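Local coordinates for protein terminase large subunit (Thermus phage G20c, PDB 5M1F) that acts as an ATP-driven motor that moves viral DNA into empty capsids and as an endonuclease that cuts the genome to start and end packaging, at residues D75-L80 and Q110-T115. Sequence-based numbering, arbitrary orientation.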
ATOM      1  N   ASP A  75       5.029 -14.864 -10.182  1.00 53.78           N
ATOM      2  CA  ASP A  75       5.965 -14.569  -9.101  1.00 55.17           C
ATOM      3  C   ASP A  75       5.346 -13.611  -8.040  1.00 49.07           C
ATOM      4  O   ASP A  75       5.394 -13.888  -6.846  1.00 46.52           O
ATOM      5  CB  ASP A  75       7.239 -13.955  -9.719  1.00 62.90           C
ATOM      6  CG  ASP A  75       8.466 -14.051  -8.824  1.00 69.89           C
ATOM      7  OD1 ASP A  75       8.325 -14.190  -7.588  1.00 76.57           O
ATOM      8  OD2 ASP A  75       9.590 -13.964  -9.388  1.00 71.14           O
ATOM      9  N   GLN A  76       4.782 -12.495  -8.485  1.00 43.95           N
ATOM     10  CA  GLN A  76       4.197 -11.495  -7.577  1.00 44.20           C
ATOM     11  C   GLN A  76       3.038 -12.064  -6.770  1.00 43.60           C
ATOM     12  O   GLN A  76       2.974 -11.907  -5.557  1.00 39.70           O
ATOM     13  CB  GLN A  76       3.663 -10.313  -8.370  1.00 45.27           C
ATOM     14  CG  GLN A  76       4.716  -9.504  -9.089  1.00 51.64           C
ATOM     15  CD  GLN A  76       4.143  -8.258  -9.724  1.00 56.59           C
ATOM     16  OE1 GLN A  76       3.438  -7.495  -9.076  1.00 59.83           O
ATOM     17  NE2 GLN A  76       4.441  -8.042 -10.995  1.00 60.46           N
ATOM     18  N   VAL A  77       2.121 -12.733  -7.451  1.00 44.67           N
ATOM     19  CA  VAL A  77       0.969 -13.321  -6.780  1.00 48.01           C
ATOM     20  C   VAL A  77       1.397 -14.402  -5.799  1.00 49.11           C
ATOM     21  O   VAL A  77       0.901 -14.454  -4.673  1.00 55.56           O
ATOM     22  CB  VAL A  77      -0.068 -13.841  -7.795  1.00 51.84           C
ATOM     23  CG1 VAL A  77      -1.193 -14.593  -7.090  1.00 53.62           C
ATOM     24  CG2 VAL A  77      -0.649 -12.671  -8.589  1.00 51.40           C
ATOM     25  N   ALA A  78       2.347 -15.239  -6.191  1.00 51.71           N
ATOM     26  CA  ALA A  78       2.835 -16.300  -5.296  1.00 52.84           C
ATOM     27  C   ALA A  78       3.529 -15.737  -4.055  1.00 52.45           C
ATOM     28  O   ALA A  78       3.450 -16.334  -2.981  1.00 54.83           O
ATOM     29  CB  ALA A  78       3.779 -17.242  -6.042  1.00 57.79           C
ATOM     30  N   ARG A  79       4.217 -14.607  -4.188  1.00 50.61           N
ATOM     31  CA  ARG A  79       4.722 -13.912  -2.995  1.00 50.72           C
ATOM     32  C   ARG A  79       3.577 -13.266  -2.173  1.00 48.28           C
ATOM     33  O   ARG A  79       3.648 -13.231  -0.951  1.00 45.71           O
ATOM     34  CB  ARG A  79       5.839 -12.927  -3.342  1.00 56.17           C
ATOM     35  CG  ARG A  79       7.201 -13.619  -3.438  1.00 65.18           C
ATOM     36  CD  ARG A  79       8.215 -12.847  -4.270  1.00 74.63           C
ATOM     37  NE  ARG A  79       9.451 -13.620  -4.503  1.00 80.23           N
ATOM     38  CZ  ARG A  79      10.518 -13.668  -3.693  1.00 81.76           C
ATOM     39  NH1 ARG A  79      11.568 -14.413  -4.036  1.00 87.69           N
ATOM     40  NH2 ARG A  79      10.563 -12.988  -2.546  1.00 83.55           N
ATOM     41  N   LEU A  80       2.517 -12.806  -2.833  1.00 47.08           N
ATOM     42  CA  LEU A  80       1.358 -12.242  -2.138  1.00 48.10           C
ATOM     43  C   LEU A  80       0.674 -13.335  -1.338  1.00 50.92           C
ATOM     44  O   LEU A  80       0.370 -13.149  -0.145  1.00 48.71           O
ATOM     45  CB  LEU A  80       0.359 -11.607  -3.119  1.00 45.56           C
ATOM     46  CG  LEU A  80      -0.925 -11.041  -2.484  1.00 48.47           C
ATOM     47  CD1 LEU A  80      -0.621 -10.067  -1.344  1.00 47.49           C
ATOM     48  CD2 LEU A  80      -1.810 -10.384  -3.530  1.00 47.03           C
ATOM     49  N   GLN A 110      -4.437 -18.554  -8.694  1.00 69.68           N
ATOM     50  CA  GLN A 110      -3.777 -18.989  -7.447  1.00 65.74           C
ATOM     51  C   GLN A 110      -4.725 -18.995  -6.233  1.00 64.54           C
ATOM     52  O   GLN A 110      -4.373 -19.519  -5.176  1.00 70.18           O
ATOM     53  CB  GLN A 110      -2.530 -18.135  -7.161  1.00 66.34           C
ATOM     54  CG  GLN A 110      -1.477 -18.217  -8.267  1.00 68.09           C
ATOM     55  CD  GLN A 110      -0.074 -17.743  -7.857  1.00 68.74           C
ATOM     56  OE1 GLN A 110       0.389 -17.981  -6.735  1.00 63.94           O
ATOM     57  NE2 GLN A 110       0.621 -17.083  -8.792  1.00 69.13           N
ATOM     58  N   GLY A 111      -5.912 -18.403  -6.375  1.00 65.38           N
ATOM     59  CA  GLY A 111      -6.990 -18.552  -5.391  1.00 67.38           C
ATOM     60  C   GLY A 111      -6.747 -17.673  -4.181  1.00 70.80           C
ATOM     61  O   GLY A 111      -6.657 -18.164  -3.055  1.00 76.17           O
ATOM     62  N   ILE A 112      -6.602 -16.377  -4.439  1.00 67.23           N
ATOM     63  CA  ILE A 112      -6.377 -15.368  -3.403  1.00 66.97           C
ATOM     64  C   ILE A 112      -7.735 -14.766  -3.032  1.00 64.03           C
ATOM     65  O   ILE A 112      -8.582 -14.567  -3.898  1.00 62.10           O
ATOM     66  CB  ILE A 112      -5.456 -14.222  -3.904  1.00 65.27           C
ATOM     67  CG1 ILE A 112      -4.138 -14.760  -4.490  1.00 65.04           C
ATOM     68  CG2 ILE A 112      -5.170 -13.224  -2.789  1.00 66.08           C
ATOM     69  CD1 ILE A 112      -3.170 -15.314  -3.474  1.00 62.31           C
ATOM     70  N   ASN A 113      -7.924 -14.472  -1.749  1.00 62.55           N
ATOM     71  CA  ASN A 113      -9.129 -13.791  -1.283  1.00 64.29           C
ATOM     72  C   ASN A 113      -8.884 -12.284  -1.235  1.00 57.61           C
ATOM     73  O   ASN A 113      -8.181 -11.766  -0.363  1.00 52.30           O
ATOM     74  CB  ASN A 113      -9.603 -14.393   0.050  1.00 68.86           C
ATOM     75  CG  ASN A 113     -10.131 -15.830  -0.123  1.00 72.36           C
ATOM     76  OD1 ASN A 113     -10.036 -16.420  -1.214  1.00 74.52           O
ATOM     77  ND2 ASN A 113     -10.681 -16.395   0.942  1.00 70.36           N
ATOM     78  N   TYR A 114      -9.466 -11.588  -2.207  1.00 53.60           N
ATOM     79  CA  TYR A 114      -9.180 -10.186  -2.401  1.00 55.19           C
ATOM     80  C   TYR A 114     -10.361  -9.417  -2.974  1.00 54.40           C
ATOM     81  O   TYR A 114     -11.125  -9.947  -3.799  1.00 57.39           O
ATOM     82  CB  TYR A 114      -7.965 -10.029  -3.340  1.00 52.89           C
ATOM     83  CG  TYR A 114      -8.308 -10.247  -4.802  1.00 49.54           C
ATOM     84  CD1 TYR A 114      -8.531 -11.523  -5.289  1.00 44.66           C
ATOM     85  CD2 TYR A 114      -8.463  -9.167  -5.679  1.00 49.54           C
ATOM     86  CE1 TYR A 114      -8.870 -11.743  -6.613  1.00 46.38           C
ATOM     87  CE2 TYR A 114      -8.798  -9.371  -7.009  1.00 47.75           C
ATOM     88  CZ  TYR A 114      -9.000 -10.664  -7.470  1.00 45.75           C
ATOM     89  OH  TYR A 114      -9.333 -10.886  -8.778  1.00 44.54           O
ATOM     90  N   THR A 115     -10.474  -8.156  -2.562  1.00 55.14           N
ATOM     91  CA  THR A 115     -11.415  -7.210  -3.168  1.00 54.63           C
ATOM     92  C   THR A 115     -10.645  -6.359  -4.144  1.00 53.70           C
ATOM     93  O   THR A 115      -9.655  -5.742  -3.770  1.00 52.80           O
ATOM     94  CB  THR A 115     -12.108  -6.315  -2.118  1.00 55.35           C
ATOM     95  OG1 THR A 115     -12.944  -7.129  -1.296  1.00 52.61           O
ATOM     96  CG2 THR A 115     -12.988  -5.248  -2.779  1.00 58.07           C
TER
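Val77 turns its CG1 methyl anti to the backbone N (chi1 174°), and Gln110 sends an extended chain from the last turn of helix 102-110 to meet it, its CG anti to the carbonyl carbon and beside the backbone N (chi1 -60°). Methyl and amide therefore come together, with Val77 CG1 3.4 Å from Gln110 CD, while the same methyl also lies against CB and CG of the glutamine. A long residue with a polar end suits this border: its methylenes pack on the valine and its amide reaches the start of helix 73-86. There Gln110 NE2 donates to the backbone oxygen of Ser74 and to the carboxylate of Glu106. Gln110 OE1 lies 3.3 Å from Ala78 CA, and Ala78, with only a methyl, suits a place where the oxygen lies so close; the angle to the amide N of Ala78 is too poor for a hydrogen bond.

Gly111 ends helix 102-110 in a Schellman motif, with a positive phi of 78° that a residue without a side chain adopts readily. The chain then turns Ile112 back toward helix 73-86. Its CG1 sits 3.9 Å from Val77 CG1, and its CG2 lies more loosely, 4.5 Å from Leu80 CD2. Branched aliphatic residues fill this seam beside Val92 of strand 91-95, which Leu80 and Ile112 both touch.

The contact thus joins helix 73-86 of the RNase H-like nuclease domain to the C-terminal end of helix 102-110 and to the loop that leads into edge strand 114-116. No hydrogen bond links 75-80 directly to 110-115; they are held mainly by van der Waals contact, in part between the valine and the glutamine's amide, while the glutamine's bond to Ser74 adds a polar tie just beyond.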